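Local coordinates for ATP phosphoribosyltransferase regulatory subunit (PDB 3OD1), which is probably required, together with the HisG subunit, for the first step of histidine biosynthesis and may let histidine feed back on ATP phosphoribosyltransferase activity, at residues Asp136-Ala139 with Ser140-Gly143; Ile89-Leu92 with Val93-Leu97; Val272-Met275 with Ser276-Thr279. One frame throughout, in Å; residues are numbered along the deposited sequence.

Contact 1: Asp136-Ala139 with Ser140-Gly143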
loop_
_atom_site.group_PDB
_atom_site.type_symbol
_atom_site.label_atom_id
_atom_site.label_comp_id
_atom_site.label_asym_id
_atom_site.label_seq_id
_atom_site.Cartn_x
_atom_site.Cartn_y
_atom_site.Cartn_z
ATOM N N ASP B 136 18.263 20.570 -4.995
ATOM C CA ASP B 136 17.968 21.849 -5.652
ATOM C C ASP B 136 17.669 22.879 -4.575
ATOM O O ASP B 136 16.638 22.820 -3.898
ATOM C CB ASP B 136 16.810 21.701 -6.645
ATOM C CG ASP B 136 16.474 23.000 -7.381
ATOM O OD1 ASP B 136 16.907 24.093 -6.957
ATOM O OD2 ASP B 136 15.764 22.922 -8.404
ATOM N N GLY B 137 18.603 23.808 -4.395
ATOM C CA GLY B 137 18.502 24.783 -3.324
ATOM C C GLY B 137 17.864 26.109 -3.689
ATOM O O GLY B 137 17.889 27.041 -2.882
ATOM N N THR B 138 17.275 26.199 -4.881
ATOM C CA THR B 138 16.741 27.479 -5.359
ATOM C C THR B 138 15.382 27.849 -4.747
ATOM O O THR B 138 14.650 26.990 -4.252
ATOM C CB THR B 138 16.586 27.492 -6.895
ATOM O OG1 THR B 138 15.665 26.469 -7.289
ATOM C CG2 THR B 138 17.936 27.259 -7.585
ATOM N N ALA B 139 15.060 29.140 -4.783
ATOM C CA ALA B 139 13.715 29.608 -4.472
ATOM C C ALA B 139 12.709 28.959 -5.422
ATOM O O ALA B 139 11.545 28.786 -5.077
ATOM C CB ALA B 139 13.640 31.139 -4.572
ATOM N N SER B 140 13.162 28.611 -6.624
ATOM C CA SER B 140 12.309 27.919 -7.594
ATOM C C SER B 140 11.808 26.605 -7.005
ATOM O O SER B 140 10.633 26.253 -7.137
ATOM C CB SER B 140 13.075 27.646 -8.897
ATOM O OG SER B 140 13.394 28.859 -9.554
ATOM N N ALA B 141 12.713 25.896 -6.341
ATOM C CA ALA B 141 12.413 24.599 -5.752
ATOM C C ALA B 141 11.498 24.747 -4.536
ATOM O O ALA B 141 10.557 23.963 -4.377
ATOM C CB ALA B 141 13.704 23.900 -5.369
ATOM N N ASP B 142 11.787 25.727 -3.675
ATOM C CA ASP B 142 10.908 26.054 -2.542
ATOM C C ASP B 142 9.466 26.284 -3.019
ATOM O O ASP B 142 8.523 25.706 -2.489
ATOM C CB ASP B 142 11.391 27.319 -1.830
ATOM C CG ASP B 142 12.627 27.089 -0.968
ATOM O OD1 ASP B 142 12.993 25.924 -0.711
ATOM O OD2 ASP B 142 13.219 28.097 -0.532
ATOM N N GLY B 143 9.309 27.141 -4.024
ATOM C CA GLY B 143 7.993 27.449 -4.569
ATOM C C GLY B 143 7.342 26.264 -5.250
ATOM O O GLY B 143 6.128 26.068 -5.148
#

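Contact 2: Ile89-Leu92 with Val93-Leu97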
loop_
_atom_site.group_PDB
_atom_site.type_symbol
_atom_site.label_atom_id
_atom_site.label_comp_id
_atom_site.label_asym_id
_atom_site.label_seq_id
_atom_site.Cartn_x
_atom_site.Cartn_y
_atom_site.Cartn_z
ATOM N N ILE B 89 13.775 7.593 1.953
ATOM C CA ILE B 89 14.118 8.081 0.622
ATOM C C ILE B 89 15.564 8.612 0.596
ATOM O O ILE B 89 16.278 8.429 -0.381
ATOM C CB ILE B 89 13.101 9.114 0.104
ATOM C CG1 ILE B 89 11.823 8.385 -0.340
ATOM C CG2 ILE B 89 13.695 9.923 -1.047
ATOM C CD1 ILE B 89 10.678 9.298 -0.671
ATOM N N ALA B 90 15.999 9.233 1.686
ATOM C CA ALA B 90 17.383 9.697 1.766
ATOM C C ALA B 90 18.347 8.512 1.654
ATOM O O ALA B 90 19.354 8.582 0.937
ATOM C CB ALA B 90 17.623 10.474 3.055
ATOM N N ARG B 91 18.035 7.424 2.355
ATOM C CA ARG B 91 18.841 6.205 2.258
ATOM C C ARG B 91 18.889 5.701 0.820
ATOM O O ARG B 91 19.945 5.337 0.305
ATOM C CB ARG B 91 18.315 5.089 3.180
ATOM C CG ARG B 91 19.148 3.777 3.087
ATOM C CD ARG B 91 18.594 2.634 3.959
ATOM N NE ARG B 91 17.161 2.409 3.744
ATOM C CZ ARG B 91 16.608 2.072 2.581
ATOM N NH1 ARG B 91 17.361 1.899 1.502
ATOM N NH2 ARG B 91 15.289 1.915 2.494
ATOM N N LEU B 92 17.730 5.682 0.178
ATOM C CA LEU B 92 17.606 5.166 -1.178
ATOM C C LEU B 92 18.477 5.995 -2.104
ATOM O O LEU B 92 19.252 5.456 -2.901
ATOM C CB LEU B 92 16.140 5.248 -1.603
ATOM C CG LEU B 92 15.558 4.274 -2.619
ATOM C CD1 LEU B 92 14.114 4.636 -2.878
ATOM C CD2 LEU B 92 16.350 4.335 -3.901
ATOM N N VAL B 93 18.351 7.313 -1.978
ATOM C CA VAL B 93 19.084 8.271 -2.797
ATOM C C VAL B 93 20.599 8.130 -2.682
ATOM O O VAL B 93 21.299 8.239 -3.689
ATOM C CB VAL B 93 18.678 9.725 -2.457
ATOM C CG1 VAL B 93 19.602 10.728 -3.154
ATOM C CG2 VAL B 93 17.227 9.963 -2.853
ATOM N N ALA B 94 21.101 7.899 -1.470
ATOM C CA ALA B 94 22.544 7.810 -1.252
ATOM C C ALA B 94 23.110 6.431 -1.586
ATOM O O ALA B 94 24.317 6.244 -1.550
ATOM C CB ALA B 94 22.901 8.180 0.177
ATOM N N SER B 95 22.251 5.470 -1.911
ATOM C CA SER B 95 22.726 4.117 -2.203
ATOM C C SER B 95 22.259 3.608 -3.564
ATOM O O SER B 95 22.991 3.721 -4.544
ATOM C CB SER B 95 22.303 3.154 -1.097
ATOM O OG SER B 95 20.901 3.155 -0.944
ATOM N N SER B 96 21.050 3.049 -3.606
ATOM C CA SER B 96 20.433 2.517 -4.829
ATOM C C SER B 96 20.476 3.505 -5.999
ATOM O O SER B 96 20.648 3.116 -7.155
ATOM C CB SER B 96 18.963 2.140 -4.562
ATOM O OG SER B 96 18.808 1.105 -3.589
ATOM N N LEU B 97 20.292 4.785 -5.696
ATOM C CA LEU B 97 20.205 5.802 -6.732
ATOM C C LEU B 97 21.395 6.739 -6.697
ATOM O O LEU B 97 21.286 7.872 -7.157
ATOM C CB LEU B 97 18.939 6.644 -6.547
ATOM C CG LEU B 97 17.565 5.977 -6.547
ATOM C CD1 LEU B 97 16.490 7.004 -6.184
ATOM C CD2 LEU B 97 17.275 5.328 -7.888
HETATM O O HOH W 1 20.036 1.105 0.775
#

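Contact 3: Val272-Met275 with Ser276-Thr279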
loop_
_atom_site.group_PDB
_atom_site.type_symbol
_atom_site.label_atom_id
_atom_site.label_comp_id
_atom_site.label_asym_id
_atom_site.label_seq_id
_atom_site.Cartn_x
_atom_site.Cartn_y
_atom_site.Cartn_z
ATOM N N VAL B 272 7.158 26.684 14.193
ATOM C CA VAL B 272 8.301 25.822 14.459
ATOM C C VAL B 272 7.816 24.376 14.364
ATOM O O VAL B 272 7.043 23.920 15.210
ATOM C CB VAL B 272 8.878 26.068 15.870
ATOM C CG1 VAL B 272 9.942 25.003 16.223
ATOM C CG2 VAL B 272 9.445 27.491 15.996
ATOM N N LEU B 273 8.238 23.654 13.329
ATOM C CA LEU B 273 7.695 22.309 13.093
ATOM C C LEU B 273 8.468 21.245 13.864
ATOM O O LEU B 273 8.008 20.121 14.027
ATOM C CB LEU B 273 7.684 21.976 11.590
ATOM C CG LEU B 273 6.687 22.671 10.641
ATOM C CD1 LEU B 273 6.847 22.138 9.219
ATOM C CD2 LEU B 273 5.251 22.471 11.093
ATOM N N HIS B 274 9.649 21.612 14.350
ATOM C CA HIS B 274 10.565 20.649 14.930
ATOM C C HIS B 274 11.669 21.442 15.615
ATOM O O HIS B 274 11.977 22.562 15.205
ATOM C CB HIS B 274 11.136 19.762 13.817
ATOM C CG HIS B 274 11.750 18.486 14.302
ATOM N ND1 HIS B 274 12.982 18.443 14.917
ATOM C CD2 HIS B 274 11.314 17.204 14.240
ATOM C CE1 HIS B 274 13.275 17.191 15.227
ATOM N NE2 HIS B 274 12.278 16.421 14.829
HETATM N N MSE B 275 12.266 20.889 16.662
HETATM C CA MSE B 275 13.322 21.618 17.358
HETATM C C MSE B 275 14.628 21.732 16.562
HETATM O O MSE B 275 15.406 22.663 16.792
HETATM C CB MSE B 275 13.573 21.036 18.757
HETATM C CG MSE B 275 12.386 21.181 19.710
HETATM SE SE MSE B 275 12.009 23.050 20.157
HETATM C CE MSE B 275 13.585 23.416 21.272
ATOM N N SER B 276 14.877 20.818 15.625
ATOM C CA SER B 276 16.175 20.830 14.925
ATOM C C SER B 276 16.155 20.387 13.457
ATOM O O SER B 276 16.995 20.792 12.657
ATOM C CB SER B 276 17.171 19.949 15.674
ATOM O OG SER B 276 16.629 18.652 15.876
ATOM N N TYR B 277 15.198 19.550 13.112
ATOM C CA TYR B 277 15.217 18.838 11.836
ATOM C C TYR B 277 15.142 19.742 10.603
ATOM O O TYR B 277 15.914 19.573 9.661
ATOM C CB TYR B 277 14.066 17.846 11.842
ATOM C CG TYR B 277 13.873 17.029 10.602
ATOM C CD1 TYR B 277 14.509 15.792 10.458
ATOM C CD2 TYR B 277 12.992 17.441 9.603
ATOM C CE1 TYR B 277 14.306 15.011 9.341
ATOM C CE2 TYR B 277 12.782 16.659 8.472
ATOM C CZ TYR B 277 13.444 15.442 8.354
ATOM O OH TYR B 277 13.248 14.643 7.242
ATOM N N TYR B 278 14.215 20.692 10.604
ATOM C CA TYR B 278 14.085 21.620 9.482
ATOM C C TYR B 278 15.082 22.757 9.611
ATOM O O TYR B 278 15.358 23.226 10.716
ATOM C CB TYR B 278 12.662 22.165 9.376
ATOM C CG TYR B 278 11.626 21.097 9.138
ATOM C CD1 TYR B 278 11.370 20.625 7.861
ATOM C CD2 TYR B 278 10.899 20.560 10.201
ATOM C CE1 TYR B 278 10.409 19.628 7.643
ATOM C CE2 TYR B 278 9.944 19.576 9.998
ATOM C CZ TYR B 278 9.702 19.114 8.723
ATOM O OH TYR B 278 8.747 18.135 8.544
ATOM N N THR B 279 15.600 23.204 8.471
ATOM C CA THR B 279 16.696 24.165 8.433
ATOM C C THR B 279 16.298 25.530 7.859
ATOM O O THR B 279 17.051 26.498 7.945
ATOM C CB THR B 279 17.862 23.602 7.594
ATOM O OG1 THR B 279 17.386 23.243 6.286
ATOM C CG2 THR B 279 18.433 22.364 8.266
HETATM O O HOH W 2 13.417 22.829 12.729
#

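Contact 1: Asp136-Ala139 with Ser140-Gly143
Ser140 packs its CB against Thr138 OG1 at 3.3 Å, in the first turn of a helix whose N-cap is Thr138. Its hydroxyl bonds to Asp369 and Arg348 of the second subunit. Ala141 comes next, and its backbone N donates to Thr138 OG1 at 3.2 Å, the capping bond. That oxygen can face the helix start because chi1 of Thr138, 61°, sets it between the backbone N and the carbonyl carbon. The methyl of Ala141 rests on the Asp136 carboxylate, CB to CG 3.5 Å. This carboxylate steadies the cap from behind: Asp136 OD1 accepts from Thr138 N at 3.0 Å, closing an Asx turn, and from Thr138 OG1 at 2.7 Å, both donors coming from the same face of the carboxylate plane. Were Asp136 an alanine, the N and hydroxyl of Thr138 would lose their shared acceptor, and the hydroxyl would probably be free to turn from Ala141 N. At Asp142 the regular helix bonding begins, N to Thr138 O at 3.2 Å, and Gly143 N follows with Ala139 O at 3.0 Å. The turn opens helix 139-155 just after strand 125-134. Helix 240-258 packs on Ala139 and Asp142, Arg299 forms a salt bridge with Asp142 OD1, and the second subunit covers the side of Asp136, Thr138 and Ser140.

Contact 2: Ile89-Leu92 with Val93-Leu97
Val93 N and Ala94 N make regular helical bonds, to Ile89 O at 2.8 Å and Ala90 O at 3.1 Å, and Leu92 O then takes both Ser95 N and Leu97 N, from opposite faces of its carbonyl plane. One turn apart, Ile89 CG2 and Val93 CG2 touch at 4.0 Å; these two side chains face strands 104-113 and 125-134. Leu92 reaches forward along the chain that follows. With CG swung to the side away from the backbone N (chi1 -152°), its CD2 methyl presses on Leu97 CG at 3.3 Å and Ser96 CB at 3.5 Å, both tighter than ordinary van der Waals contact. This is the C-terminal part of helix 86-94, in the synthetase-like portion of this class-II aminoacyl-tRNA synthetase relative, and a serine side chain may help to finish it. In one of its two modelled conformers Ser95 OG donates to Arg91 O at 2.7 Å, so any role as a side-chain partner of the last turn is tentative. With the serine in this conformer, a water can bridge the two side chains, donating to Ser95 OG and accepting from Arg91 NH1 at 2.9 Å. The main charge partners of Arg91 are Glu52 and, across the interface, Asp18 of the second subunit, whose Leu20 also packs on Leu92.

Contact 3: Val272-Met275 with Ser276-Thr279
His274 and Tyr277 meet with the tyrosine CB set squarely over one face of the imidazole, 3.4 Å from the His274 ring centroid, a CH-pi contact. The phenol ring itself leads away from the histidine: chi1 of 178° carries Tyr277 CG opposite the backbone N, and the two rings lie obliquely. Ser276 N approaches the imidazole in its plane and donates to His274 ND1 at 3.1 Å, almost straight at 171°, a bond that helps fix the rotation of the ring about chi2. On the far side of the ring NE2 has a weak hydrogen bond to Ala62 O. Tyr278 is turned the other way, its CG beside the backbone N (chi1 -61°), which brings the ring back over the first half of the loop. Its edge takes His274 CB, 3.7 Å from CD2. The Leu273 CD1 methyl lies over one face toward the rim, while Leu273 CB touches Tyr278 CE2 at 3.7 Å from beyond the rim. Tyr277 CD2 covers the opposite face, near its centre, so that ring is held between leucine and tyrosine. A water spans the turn, donating to His274 O at 2.9 Å and Tyr278 O at 2.8 Å. The tyrosine pair probably corresponds to that of the histidine A motif beside the amino-acid pocket of histidyl-tRNA synthetases, consistent with HisZ kinship. This surface loop links strand 265-268 to strand 281-286; Leu273 packs on Val282 and Glu284 of the latter, and the selenomethionine Met275 leans on Arg190 and Tyr193 of helix 182-193.

In the fold
Contacts 1 and 2 are buried and both reach the second subunit, whereas contact 3 lies at the surface and meets no other chain of the assembly. The first two belong to the ends of different helices: contact 1 opens helix 139-155 through a carboxylate and a hydroxyl, and contact 2 closes helix 86-94 with tightly packed leucine contacts. They share strand 125-134, which precedes contact 1 and packs on contact 2. Contact 3 has no regular structure and relies on aromatic rings and one imidazole bond instead. Arg299 bonds to residues of both contact 1 and contact 3, though their nearest atoms stay about 9 Å apart.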